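PDB 6F3H: exoribonuclease II, mitochondrial, which probably degrades mitochondrial RNA from the 3' end as a magnesium-binding exoribonuclease of the RNB family, the nuclease component of the mitochondrial degradosome. Local coordinates for residues D404-I412 and T695-G703; G419-D430 and E489-N499. The protein carries 1 engineered substitution. All coordinates share one frame; numbering follows the deposited sequence.

How the contacts relate
Contact 1 is the catalytic end of the RNB domain: loop 404-409 and loop 695-702 close round the 3' end of the bound RNA, with a magnesium ion held by Asp-410 and Asp-401. Contact 2 is the two-strand ladder behind it, in the same sheet. The centres of the two contacts lie about 17 Å apart, and strand 410-416 is the direct neighbour of strand 421-429. Asn-409 O lies 2.9 Å from Ala-429 N, and Gly-411 N lies 2.9 Å from His-427 O, both probable hydrogen bonds. Ile-428 packs on both segments of contact 1, with CD1 on Asn-409 O and also on Pro-699; its nearest side-chain atom is about 9 Å from the magnesium.

Contact 1: residues D404-I412 and T695-G703; sequences DAHEINDGI and TVTSPMRRG. Engineered in segment 404-412: Asn-409 (natural residue Asp). With MG (magnesium ion), chain E; nucleotides of chain C.
OP2 of nucleotide C6 of chain C takes hydrogen bonds from two nitrogens of Arg-701, NE at 2.6 Å and NH2 at 2.9 Å, in the RNB-domain active site. The phosphate lies at the edge of the guanidinium, while C5 of the C6 base lies off-centre over one face and Ser-698 CB off-centre over the opposite one. NH2 also reaches OP2 of A5 of chain C weakly, and Arg-702 NH1 donates to that same oxygen. From the other segment, Asn-409 N donates to OP1 of C6 at 2.9 Å. Asn-409, an engineered replacement of the natural Asp, also joins the protein segments directly: CG lies anti to its carbonyl carbon (chi1 -75°), and OD1 accepts from Met-700 N at 3.0 Å, the donor tilted 22° from the carbonyl plane. Selenomethionine Met-700 then reaches past the amide, bringing CE to Glu-407 CG. The terminal nucleotide is held at its sugar: O3' of C6 receives His-406 N and Glu-407 N and donates to Glu-407 O. Asp-401 shares the magnesium ion, which Asp-410 OD1 binds at 2.3 Å.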
loop_
_atom_site.group_PDB
_atom_site.type_symbol
_atom_site.label_atom_id
_atom_site.label_comp_id
_atom_site.label_asym_id
_atom_site.label_seq_id
_atom_site.Cartn_x
_atom_site.Cartn_y
_atom_site.Cartn_z
ATOM N N ASP A 404 -21.885 -7.464 0.214
ATOM C CA ASP A 404 -21.316 -6.564 -0.786
ATOM C C ASP A 404 -19.937 -7.005 -1.300
ATOM O O ASP A 404 -19.069 -6.155 -1.511
ATOM C CB ASP A 404 -21.235 -5.181 -0.155
ATOM C CG ASP A 404 -20.584 -5.222 1.222
ATOM O OD1 ASP A 404 -19.363 -5.476 1.292
ATOM O OD2 ASP A 404 -21.293 -5.039 2.237
ATOM N N ALA A 405 -19.701 -8.291 -1.560
ATOM C CA ALA A 405 -18.376 -8.805 -1.882
ATOM C C ALA A 405 -18.233 -9.022 -3.382
ATOM O O ALA A 405 -19.223 -9.187 -4.101
ATOM C CB ALA A 405 -18.103 -10.116 -1.149
ATOM N N HIS A 406 -16.988 -8.986 -3.856
ATOM C CA HIS A 406 -16.696 -9.080 -5.280
ATOM C C HIS A 406 -16.053 -10.405 -5.659
ATOM O O HIS A 406 -16.591 -11.157 -6.475
ATOM C CB HIS A 406 -15.771 -7.940 -5.692
ATOM C CG HIS A 406 -16.355 -6.591 -5.459
ATOM N ND1 HIS A 406 -16.349 -5.989 -4.220
ATOM C CD2 HIS A 406 -16.982 -5.732 -6.295
ATOM C CE1 HIS A 406 -16.935 -4.808 -4.306
ATOM N NE2 HIS A 406 -17.329 -4.629 -5.554
ATOM N N GLU A 407 -14.905 -10.705 -5.076
ATOM C CA GLU A 407 -14.170 -11.919 -5.363
ATOM C C GLU A 407 -14.273 -12.825 -4.155
ATOM O O GLU A 407 -13.979 -12.409 -3.028
ATOM C CB GLU A 407 -12.695 -11.640 -5.665
ATOM C CG GLU A 407 -12.430 -10.799 -6.900
ATOM C CD GLU A 407 -11.753 -9.475 -6.584
ATOM O OE1 GLU A 407 -10.831 -9.090 -7.341
ATOM O OE2 GLU A 407 -12.122 -8.835 -5.571
ATOM N N ILE A 408 -14.682 -14.058 -4.396
ATOM C CA ILE A 408 -14.751 -15.081 -3.366
ATOM C C ILE A 408 -13.544 -15.979 -3.578
ATOM O O ILE A 408 -13.538 -16.780 -4.514
ATOM C CB ILE A 408 -16.064 -15.870 -3.445
ATOM C CG1 ILE A 408 -17.201 -14.950 -3.881
ATOM C CG2 ILE A 408 -16.405 -16.502 -2.111
ATOM C CD1 ILE A 408 -17.432 -13.760 -2.948
ATOM N N ASN A 409 -12.538 -15.867 -2.694
ATOM C CA ASN A 409 -11.267 -16.564 -2.834
ATOM C C ASN A 409 -11.172 -17.803 -1.956
ATOM O O ASN A 409 -10.311 -18.654 -2.198
ATOM C CB ASN A 409 -10.081 -15.648 -2.419
ATOM C CG ASN A 409 -9.728 -14.566 -3.438
ATOM O OD1 ASN A 409 -9.073 -14.831 -4.450
ATOM N ND2 ASN A 409 -10.092 -13.334 -3.133
ATOM N N ASP A 410 -12.067 -17.949 -0.982
ATOM C CA ASP A 410 -11.897 -18.852 0.150
ATOM C C ASP A 410 -13.161 -19.635 0.494
ATOM O O ASP A 410 -14.266 -19.092 0.460
ATOM C CB ASP A 410 -11.504 -18.014 1.370
ATOM C CG ASP A 410 -12.561 -16.935 1.709
ATOM O OD1 ASP A 410 -13.268 -16.481 0.781
ATOM O OD2 ASP A 410 -12.644 -16.452 2.858
ATOM N N GLY A 411 -12.985 -20.892 0.889
ATOM C CA GLY A 411 -14.047 -21.656 1.526
ATOM C C GLY A 411 -13.457 -22.588 2.564
ATOM O O GLY A 411 -12.295 -22.977 2.477
ATOM N N ILE A 412 -14.276 -22.962 3.545
ATOM C CA ILE A 412 -13.858 -23.858 4.620
ATOM C C ILE A 412 -14.744 -25.097 4.665
ATOM O O ILE A 412 -15.971 -25.009 4.532
ATOM C CB ILE A 412 -13.911 -23.154 5.987
ATOM C CG1 ILE A 412 -13.397 -21.733 5.865
ATOM C CG2 ILE A 412 -13.118 -23.914 7.009
ATOM C CD1 ILE A 412 -13.494 -20.989 7.149
ATOM N N THR A 695 1.284 -15.778 1.715
ATOM C CA THR A 695 -0.148 -15.594 1.521
ATOM C C THR A 695 -0.588 -16.286 0.242
ATOM O O THR A 695 -0.057 -16.009 -0.833
ATOM C CB THR A 695 -0.527 -14.110 1.475
ATOM O OG1 THR A 695 0.084 -13.493 0.340
ATOM C CG2 THR A 695 -0.081 -13.403 2.730
ATOM N N VAL A 696 -1.579 -17.170 0.368
ATOM C CA VAL A 696 -2.088 -17.977 -0.736
ATOM C C VAL A 696 -3.610 -17.921 -0.789
ATOM O O VAL A 696 -4.235 -18.394 -1.745
ATOM C CB VAL A 696 -1.618 -19.420 -0.579
ATOM C CG1 VAL A 696 -0.184 -19.552 -0.999
ATOM C CG2 VAL A 696 -1.769 -19.797 0.857
ATOM N N THR A 697 -4.216 -17.370 0.252
ATOM C CA THR A 697 -5.655 -17.409 0.403
ATOM C C THR A 697 -6.403 -16.474 -0.529
ATOM O O THR A 697 -7.626 -16.596 -0.627
ATOM C CB THR A 697 -5.992 -17.044 1.831
ATOM O OG1 THR A 697 -5.439 -15.758 2.129
ATOM C CG2 THR A 697 -5.385 -18.054 2.757
ATOM N N SER A 698 -5.732 -15.532 -1.188
ATOM C CA SER A 698 -6.419 -14.538 -2.017
ATOM C C SER A 698 -5.736 -14.353 -3.358
ATOM O O SER A 698 -5.291 -13.264 -3.700
ATOM C CB SER A 698 -6.482 -13.210 -1.279
ATOM O OG SER A 698 -6.669 -13.458 0.077
ATOM N N PRO A 699 -5.688 -15.394 -4.177
ATOM C CA PRO A 699 -4.986 -15.285 -5.459
ATOM C C PRO A 699 -5.673 -14.399 -6.499
ATOM O O PRO A 699 -5.064 -14.163 -7.545
ATOM C CB PRO A 699 -4.907 -16.740 -5.932
ATOM C CG PRO A 699 -6.070 -17.404 -5.297
ATOM C CD PRO A 699 -6.277 -16.727 -3.979
HETATM N N MSE A 700 -6.895 -13.911 -6.287
HETATM C CA MSE A 700 -7.554 -13.094 -7.329
HETATM C C MSE A 700 -7.467 -11.622 -7.074
HETATM O O MSE A 700 -7.998 -10.818 -7.836
HETATM C CB MSE A 700 -9.028 -13.395 -7.444
HETATM C CG MSE A 700 -9.401 -14.754 -7.942
HETATM SE SE MSE A 700 -11.306 -15.082 -7.556
HETATM C CE MSE A 700 -12.137 -14.259 -9.107
ATOM N N ARG A 701 -6.870 -11.278 -5.952
ATOM C CA ARG A 701 -6.856 -9.905 -5.501
ATOM C C ARG A 701 -5.522 -9.524 -4.893
ATOM O O ARG A 701 -5.359 -8.368 -4.509
ATOM C CB ARG A 701 -7.986 -9.668 -4.491
ATOM C CG ARG A 701 -7.801 -10.384 -3.174
ATOM C CD ARG A 701 -8.889 -9.991 -2.188
ATOM N NE ARG A 701 -8.782 -10.715 -0.923
ATOM C CZ ARG A 701 -8.083 -10.299 0.127
ATOM N NH1 ARG A 701 -7.422 -9.160 0.073
ATOM N NH2 ARG A 701 -8.036 -11.021 1.233
ATOM N N ARG A 702 -4.575 -10.454 -4.802
ATOM C CA ARG A 702 -3.202 -10.201 -4.390
ATOM C C ARG A 702 -2.274 -10.951 -5.329
ATOM O O ARG A 702 -2.338 -12.177 -5.413
ATOM C CB ARG A 702 -2.948 -10.653 -2.957
ATOM C CG ARG A 702 -3.724 -9.945 -1.914
ATOM C CD ARG A 702 -3.042 -10.167 -0.593
ATOM N NE ARG A 702 -3.238 -11.539 -0.163
ATOM C CZ ARG A 702 -3.802 -11.892 0.981
ATOM N NH1 ARG A 702 -4.212 -10.961 1.831
ATOM N NH2 ARG A 702 -3.924 -13.179 1.287
ATOM N N GLY A 703 -1.381 -10.212 -6.004
ATOM C CA GLY A 703 -0.353 -10.764 -6.853
ATOM C C GLY A 703 0.608 -11.719 -6.171
ATOM O O GLY A 703 0.973 -12.736 -6.772
HETATM MG MG MG E . -14.599 -14.835 1.589
ATOM P P C C 6 -11.714 -12.713 0.095
ATOM O OP1 C C 6 -12.374 -13.712 -0.756
ATOM O OP2 C C 6 -10.247 -12.609 0.157
ATOM O "O5'" C C 6 -12.354 -11.348 -0.362
ATOM C "C5'" C C 6 -13.756 -11.163 -0.246
ATOM C "C4'" C C 6 -14.161 -9.725 -0.473
ATOM O "O4'" C C 6 -13.746 -8.879 0.633
ATOM C "C3'" C C 6 -13.568 -9.024 -1.673
ATOM O "O3'" C C 6 -14.139 -9.420 -2.901
ATOM C "C2'" C C 6 -13.862 -7.586 -1.335
ATOM O "O2'" C C 6 -15.251 -7.381 -1.457
ATOM C "C1'" C C 6 -13.540 -7.571 0.158
ATOM N N1 C C 6 -12.143 -7.127 0.421
ATOM C C2 C C 6 -11.892 -5.734 0.490
ATOM O O2 C C 6 -12.825 -4.941 0.364
ATOM N N3 C C 6 -10.667 -5.214 0.702
ATOM C C4 C C 6 -9.665 -6.052 0.838
ATOM N N4 C C 6 -8.469 -5.495 1.057
ATOM C C5 C C 6 -9.865 -7.473 0.776
ATOM C C6 C C 6 -11.089 -7.970 0.560
ATOM P P A C 5 -7.568 -13.184 3.937
ATOM O OP1 A C 5 -7.334 -14.438 3.187
ATOM O OP2 A C 5 -6.677 -12.015 3.686
ATOM O "O5'" A C 5 -9.044 -12.726 3.603
ATOM C "C5'" A C 5 -10.113 -13.618 3.839
ATOM C "C4'" A C 5 -11.444 -12.923 3.844
ATOM O "O4'" A C 5 -11.506 -11.975 4.936
ATOM C "C3'" A C 5 -11.782 -12.099 2.616
ATOM O "O3'" A C 5 -12.285 -12.892 1.564
ATOM C "C2'" A C 5 -12.807 -11.126 3.162
ATOM O "O2'" A C 5 -14.062 -11.772 3.324
ATOM C "C1'" A C 5 -12.223 -10.838 4.538
ATOM N N9 A C 5 -11.267 -9.747 4.441
ATOM C C8 A C 5 -9.907 -9.788 4.262
ATOM N N7 A C 5 -9.351 -8.607 4.167
ATOM C C5 A C 5 -10.441 -7.762 4.272
ATOM C C6 A C 5 -10.543 -6.372 4.259
ATOM N N6 A C 5 -9.487 -5.560 4.119
ATOM N N1 A C 5 -11.791 -5.857 4.395
ATOM C C2 A C 5 -12.846 -6.681 4.535
ATOM N N3 A C 5 -12.883 -8.012 4.569
ATOM C C4 A C 5 -11.629 -8.459 4.429
HETATM O O HOH W 1 -14.042 -15.747 3.237
HETATM O O HOH W 2 -14.483 -16.583 0.671
#

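Contact 2: residues G419-D430 and E489-N499; sequences GVRSRIHIHIAD and ETISFSFELVN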
loop_
_atom_site.group_PDB
_atom_site.type_symbol
_atom_site.label_atom_id
_atom_site.label_comp_id
_atom_site.label_asym_id
_atom_site.label_seq_id
_atom_site.Cartn_x
_atom_site.Cartn_y
_atom_site.Cartn_z
ATOM N N GLY A 419 -14.083 -37.422 18.374
ATOM C CA GLY A 419 -14.186 -36.337 19.336
ATOM C C GLY A 419 -12.880 -35.590 19.503
ATOM O O GLY A 419 -12.869 -34.385 19.790
ATOM N N VAL A 420 -11.764 -36.298 19.340
ATOM C CA VAL A 420 -10.443 -35.720 19.531
ATOM C C VAL A 420 -9.922 -35.015 18.269
ATOM O O VAL A 420 -9.144 -34.057 18.364
ATOM C CB VAL A 420 -9.497 -36.839 19.980
ATOM C CG1 VAL A 420 -9.599 -37.987 19.000
ATOM C CG2 VAL A 420 -8.054 -36.327 20.087
ATOM N N ARG A 421 -10.308 -35.488 17.083
ATOM C CA ARG A 421 -9.669 -35.102 15.833
ATOM C C ARG A 421 -10.661 -34.627 14.772
ATOM O O ARG A 421 -11.709 -35.250 14.557
ATOM C CB ARG A 421 -8.885 -36.281 15.317
ATOM C CG ARG A 421 -8.326 -36.090 13.987
ATOM C CD ARG A 421 -7.451 -37.259 13.679
ATOM N NE ARG A 421 -6.356 -37.384 14.650
ATOM C CZ ARG A 421 -5.064 -37.144 14.404
ATOM N NH1 ARG A 421 -4.662 -36.709 13.213
ATOM N NH2 ARG A 421 -4.166 -37.318 15.370
ATOM N N SER A 422 -10.304 -33.531 14.084
ATOM C CA SER A 422 -11.087 -32.989 12.980
ATOM C C SER A 422 -10.178 -32.797 11.775
ATOM O O SER A 422 -8.994 -32.480 11.917
ATOM C CB SER A 422 -11.725 -31.640 13.333
ATOM O OG SER A 422 -12.127 -31.566 14.690
ATOM N N ARG A 423 -10.732 -32.970 10.585
ATOM C CA ARG A 423 -9.979 -32.707 9.372
ATOM C C ARG A 423 -10.544 -31.478 8.689
ATOM O O ARG A 423 -11.766 -31.314 8.581
ATOM C CB ARG A 423 -10.004 -33.866 8.386
ATOM C CG ARG A 423 -9.336 -33.476 7.070
ATOM C CD ARG A 423 -9.283 -34.589 6.055
ATOM N NE ARG A 423 -8.897 -35.862 6.647
ATOM C CZ ARG A 423 -9.589 -36.986 6.502
ATOM N NH1 ARG A 423 -10.698 -36.988 5.779
ATOM N NH2 ARG A 423 -9.173 -38.106 7.074
ATOM N N ILE A 424 -9.641 -30.616 8.234
ATOM C CA ILE A 424 -9.993 -29.318 7.697
ATOM C C ILE A 424 -9.536 -29.183 6.263
ATOM O O ILE A 424 -8.426 -29.590 5.906
ATOM C CB ILE A 424 -9.390 -28.210 8.551
ATOM C CG1 ILE A 424 -9.623 -28.588 10.004
ATOM C CG2 ILE A 424 -10.001 -26.923 8.149
ATOM C CD1 ILE A 424 -11.086 -28.552 10.402
ATOM N N HIS A 425 -10.392 -28.571 5.457
ATOM C CA HIS A 425 -10.123 -28.331 4.055
ATOM C C HIS A 425 -10.365 -26.875 3.753
ATOM O O HIS A 425 -11.458 -26.359 4.000
ATOM C CB HIS A 425 -11.003 -29.189 3.179
ATOM C CG HIS A 425 -10.800 -30.650 3.395
ATOM N ND1 HIS A 425 -9.837 -31.373 2.723
ATOM C CD2 HIS A 425 -11.434 -31.523 4.209
ATOM C CE1 HIS A 425 -9.899 -32.634 3.107
ATOM N NE2 HIS A 425 -10.860 -32.751 4.005
ATOM N N ILE A 426 -9.353 -26.233 3.198
ATOM C CA ILE A 426 -9.418 -24.841 2.811
ATOM C C ILE A 426 -9.331 -24.810 1.315
ATOM O O ILE A 426 -8.291 -25.142 0.737
ATOM C CB ILE A 426 -8.293 -24.034 3.437
ATOM C CG1 ILE A 426 -8.136 -24.497 4.867
ATOM C CG2 ILE A 426 -8.618 -22.564 3.374
ATOM C CD1 ILE A 426 -9.359 -24.173 5.695
ATOM N N HIS A 427 -10.419 -24.416 0.692
ATOM C CA HIS A 427 -10.508 -24.432 -0.750
ATOM C C HIS A 427 -10.351 -23.016 -1.231
ATOM O O HIS A 427 -11.166 -22.149 -0.913
ATOM C CB HIS A 427 -11.821 -25.021 -1.230
ATOM C CG HIS A 427 -12.211 -26.230 -0.467
ATOM N ND1 HIS A 427 -11.545 -27.424 -0.604
ATOM C CD2 HIS A 427 -13.206 -26.442 0.424
ATOM C CE1 HIS A 427 -12.097 -28.312 0.201
ATOM N NE2 HIS A 427 -13.112 -27.744 0.828
ATOM N N ILE A 428 -9.301 -22.791 -1.980
ATOM C CA ILE A 428 -8.972 -21.483 -2.485
ATOM C C ILE A 428 -9.325 -21.505 -3.959
ATOM O O ILE A 428 -9.047 -22.492 -4.648
ATOM C CB ILE A 428 -7.478 -21.207 -2.259
ATOM C CG1 ILE A 428 -7.197 -21.084 -0.769
ATOM C CG2 ILE A 428 -7.114 -19.916 -2.902
ATOM C CD1 ILE A 428 -8.312 -20.408 -0.007
ATOM N N ALA A 429 -9.954 -20.442 -4.439
ATOM C CA ALA A 429 -10.217 -20.380 -5.866
ATOM C C ALA A 429 -8.912 -20.585 -6.626
ATOM O O ALA A 429 -7.827 -20.299 -6.105
ATOM C CB ALA A 429 -10.852 -19.046 -6.229
ATOM N N ASP A 430 -8.976 -21.065 -7.858
ATOM C CA ASP A 430 -7.761 -21.380 -8.597
ATOM C C ASP A 430 -7.708 -20.537 -9.857
ATOM O O ASP A 430 -7.905 -21.032 -10.976
ATOM C CB ASP A 430 -7.655 -22.862 -8.937
ATOM C CG ASP A 430 -6.457 -23.148 -9.781
ATOM O OD1 ASP A 430 -5.375 -22.622 -9.435
ATOM O OD2 ASP A 430 -6.596 -23.876 -10.784
ATOM N N GLU A 489 -13.416 -25.584 -9.621
ATOM C CA GLU A 489 -12.027 -25.946 -9.398
ATOM C C GLU A 489 -11.428 -25.148 -8.258
ATOM O O GLU A 489 -11.683 -23.953 -8.104
ATOM C CB GLU A 489 -11.213 -25.727 -10.662
ATOM C CG GLU A 489 -11.983 -25.989 -11.937
ATOM C CD GLU A 489 -11.061 -26.282 -13.105
ATOM O OE1 GLU A 489 -10.029 -26.961 -12.882
ATOM O OE2 GLU A 489 -11.357 -25.834 -14.237
ATOM N N THR A 490 -10.625 -25.814 -7.450
ATOM C CA THR A 490 -10.010 -25.155 -6.326
ATOM C C THR A 490 -8.571 -25.570 -6.271
ATOM O O THR A 490 -8.132 -26.485 -6.971
ATOM C CB THR A 490 -10.605 -25.541 -4.977
ATOM O OG1 THR A 490 -10.013 -26.779 -4.568
ATOM C CG2 THR A 490 -12.064 -25.704 -5.082
ATOM N N ILE A 491 -7.868 -24.925 -5.359
ATOM C CA ILE A 491 -6.655 -25.455 -4.786
ATOM C C ILE A 491 -6.942 -25.642 -3.315
ATOM O O ILE A 491 -7.252 -24.673 -2.615
ATOM C CB ILE A 491 -5.464 -24.515 -4.981
ATOM C CG1 ILE A 491 -5.200 -24.291 -6.469
ATOM C CG2 ILE A 491 -4.238 -25.106 -4.334
ATOM C CD1 ILE A 491 -3.823 -23.641 -6.750
ATOM N N SER A 492 -6.818 -26.866 -2.834
ATOM C CA SER A 492 -7.315 -27.171 -1.512
ATOM C C SER A 492 -6.199 -27.676 -0.616
ATOM O O SER A 492 -5.372 -28.506 -1.013
ATOM C CB SER A 492 -8.460 -28.170 -1.605
ATOM O OG SER A 492 -9.454 -27.681 -2.494
ATOM N N PHE A 493 -6.202 -27.163 0.604
ATOM C CA PHE A 493 -5.180 -27.446 1.590
ATOM C C PHE A 493 -5.861 -28.160 2.730
ATOM O O PHE A 493 -6.775 -27.612 3.340
ATOM C CB PHE A 493 -4.541 -26.163 2.087
ATOM C CG PHE A 493 -4.007 -25.313 0.987
ATOM C CD1 PHE A 493 -4.867 -24.511 0.235
ATOM C CD2 PHE A 493 -2.652 -25.308 0.690
ATOM C CE1 PHE A 493 -4.382 -23.723 -0.801
ATOM C CE2 PHE A 493 -2.169 -24.525 -0.339
ATOM C CZ PHE A 493 -3.031 -23.730 -1.086
ATOM N N SER A 494 -5.425 -29.366 3.012
ATOM C CA SER A 494 -6.127 -30.224 3.940
ATOM C C SER A 494 -5.170 -30.641 5.035
ATOM O O SER A 494 -3.971 -30.811 4.788
ATOM C CB SER A 494 -6.689 -31.438 3.225
ATOM O OG SER A 494 -7.314 -31.048 2.013
ATOM N N PHE A 495 -5.694 -30.750 6.248
ATOM C CA PHE A 495 -4.888 -31.163 7.387
ATOM C C PHE A 495 -5.805 -31.408 8.574
ATOM O O PHE A 495 -6.981 -31.033 8.567
ATOM C CB PHE A 495 -3.863 -30.118 7.744
ATOM C CG PHE A 495 -4.459 -28.791 7.888
ATOM C CD1 PHE A 495 -4.599 -27.959 6.787
ATOM C CD2 PHE A 495 -4.969 -28.389 9.108
ATOM C CE1 PHE A 495 -5.190 -26.706 6.911
ATOM C CE2 PHE A 495 -5.562 -27.158 9.246
ATOM C CZ PHE A 495 -5.671 -26.304 8.142
ATOM N N GLU A 496 -5.241 -32.017 9.609
ATOM C CA GLU A 496 -6.016 -32.423 10.762
ATOM C C GLU A 496 -5.495 -31.803 12.037
ATOM O O GLU A 496 -4.285 -31.657 12.243
ATOM C CB GLU A 496 -6.036 -33.912 10.907
ATOM C CG GLU A 496 -6.924 -34.538 9.881
ATOM C CD GLU A 496 -6.553 -35.972 9.617
ATOM O OE1 GLU A 496 -5.938 -36.581 10.513
ATOM O OE2 GLU A 496 -6.883 -36.492 8.529
ATOM N N LEU A 497 -6.448 -31.458 12.878
ATOM C CA LEU A 497 -6.215 -30.886 14.183
ATOM C C LEU A 497 -6.770 -31.809 15.235
ATOM O O LEU A 497 -7.848 -32.386 15.069
ATOM C CB LEU A 497 -6.870 -29.541 14.317
ATOM C CG LEU A 497 -6.307 -28.574 13.313
ATOM C CD1 LEU A 497 -7.432 -27.945 12.589
ATOM C CD2 LEU A 497 -5.577 -27.566 14.127
ATOM N N VAL A 498 -6.027 -31.916 16.320
ATOM C CA VAL A 498 -6.371 -32.771 17.437
ATOM C C VAL A 498 -6.586 -31.896 18.662
ATOM O O VAL A 498 -5.786 -30.994 18.932
ATOM C CB VAL A 498 -5.267 -33.812 17.653
ATOM C CG1 VAL A 498 -4.971 -34.448 16.337
ATOM C CG2 VAL A 498 -4.002 -33.147 18.132
ATOM N N ASN A 499 -7.696 -32.109 19.360
ATOM C CA ASN A 499 -7.865 -31.460 20.651
ATOM C C ASN A 499 -6.900 -32.100 21.634
ATOM O O ASN A 499 -6.734 -33.320 21.649
ATOM C CB ASN A 499 -9.304 -31.571 21.147
ATOM C CG ASN A 499 -10.302 -31.032 20.151
ATOM O OD1 ASN A 499 -10.030 -30.982 18.951
ATOM N ND2 ASN A 499 -11.476 -30.637 20.639
#
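With CG turned away from the backbone N (chi1 173° in both), Arg-421 and Arg-423 run out along one face of an antiparallel ladder in the RNB-domain sheet, and their bends at chi3 bring both guanidinium groups to Glu-496. Arg-423 grips Glu-496 OE2 side-on, through NE at 2.8 Å and NH2 at 3.2 Å; its NH1 has a second salt bridge, to Glu-415 of strand 410-416. Arg-421 NH1 meets Glu-496 OE1 at 3.0 Å, nearly along the C-O axis, with the two flat groups 87° apart, while Val-498 CG1 lies over the Arg-421 guanidinium. Farther along this face, each of two histidines pairs with a serine: His-425 ND1 is 2.6 Å from Ser-494 OG, and His-427 ND1 is 2.8 Å from Ser-492 OG. Phe-392 meets both imidazoles edge-to-face. The other face is mostly hydrophobic. Ile-424 CB sits over the ring of Phe-495, and its CG1 touches Leu-497 CD1. Ile-428, reaching Phe-493 with CG1, also packs with Ile-491 against His-709 of helix 703-716. Paired backbone bonds join Ser-422, Ile-424, Ile-426 and Ile-428 to Leu-497, Phe-495, Phe-493 and Ile-491, and in the last pair Ile-491 N donates to Ile-428 O at 2.8 Å.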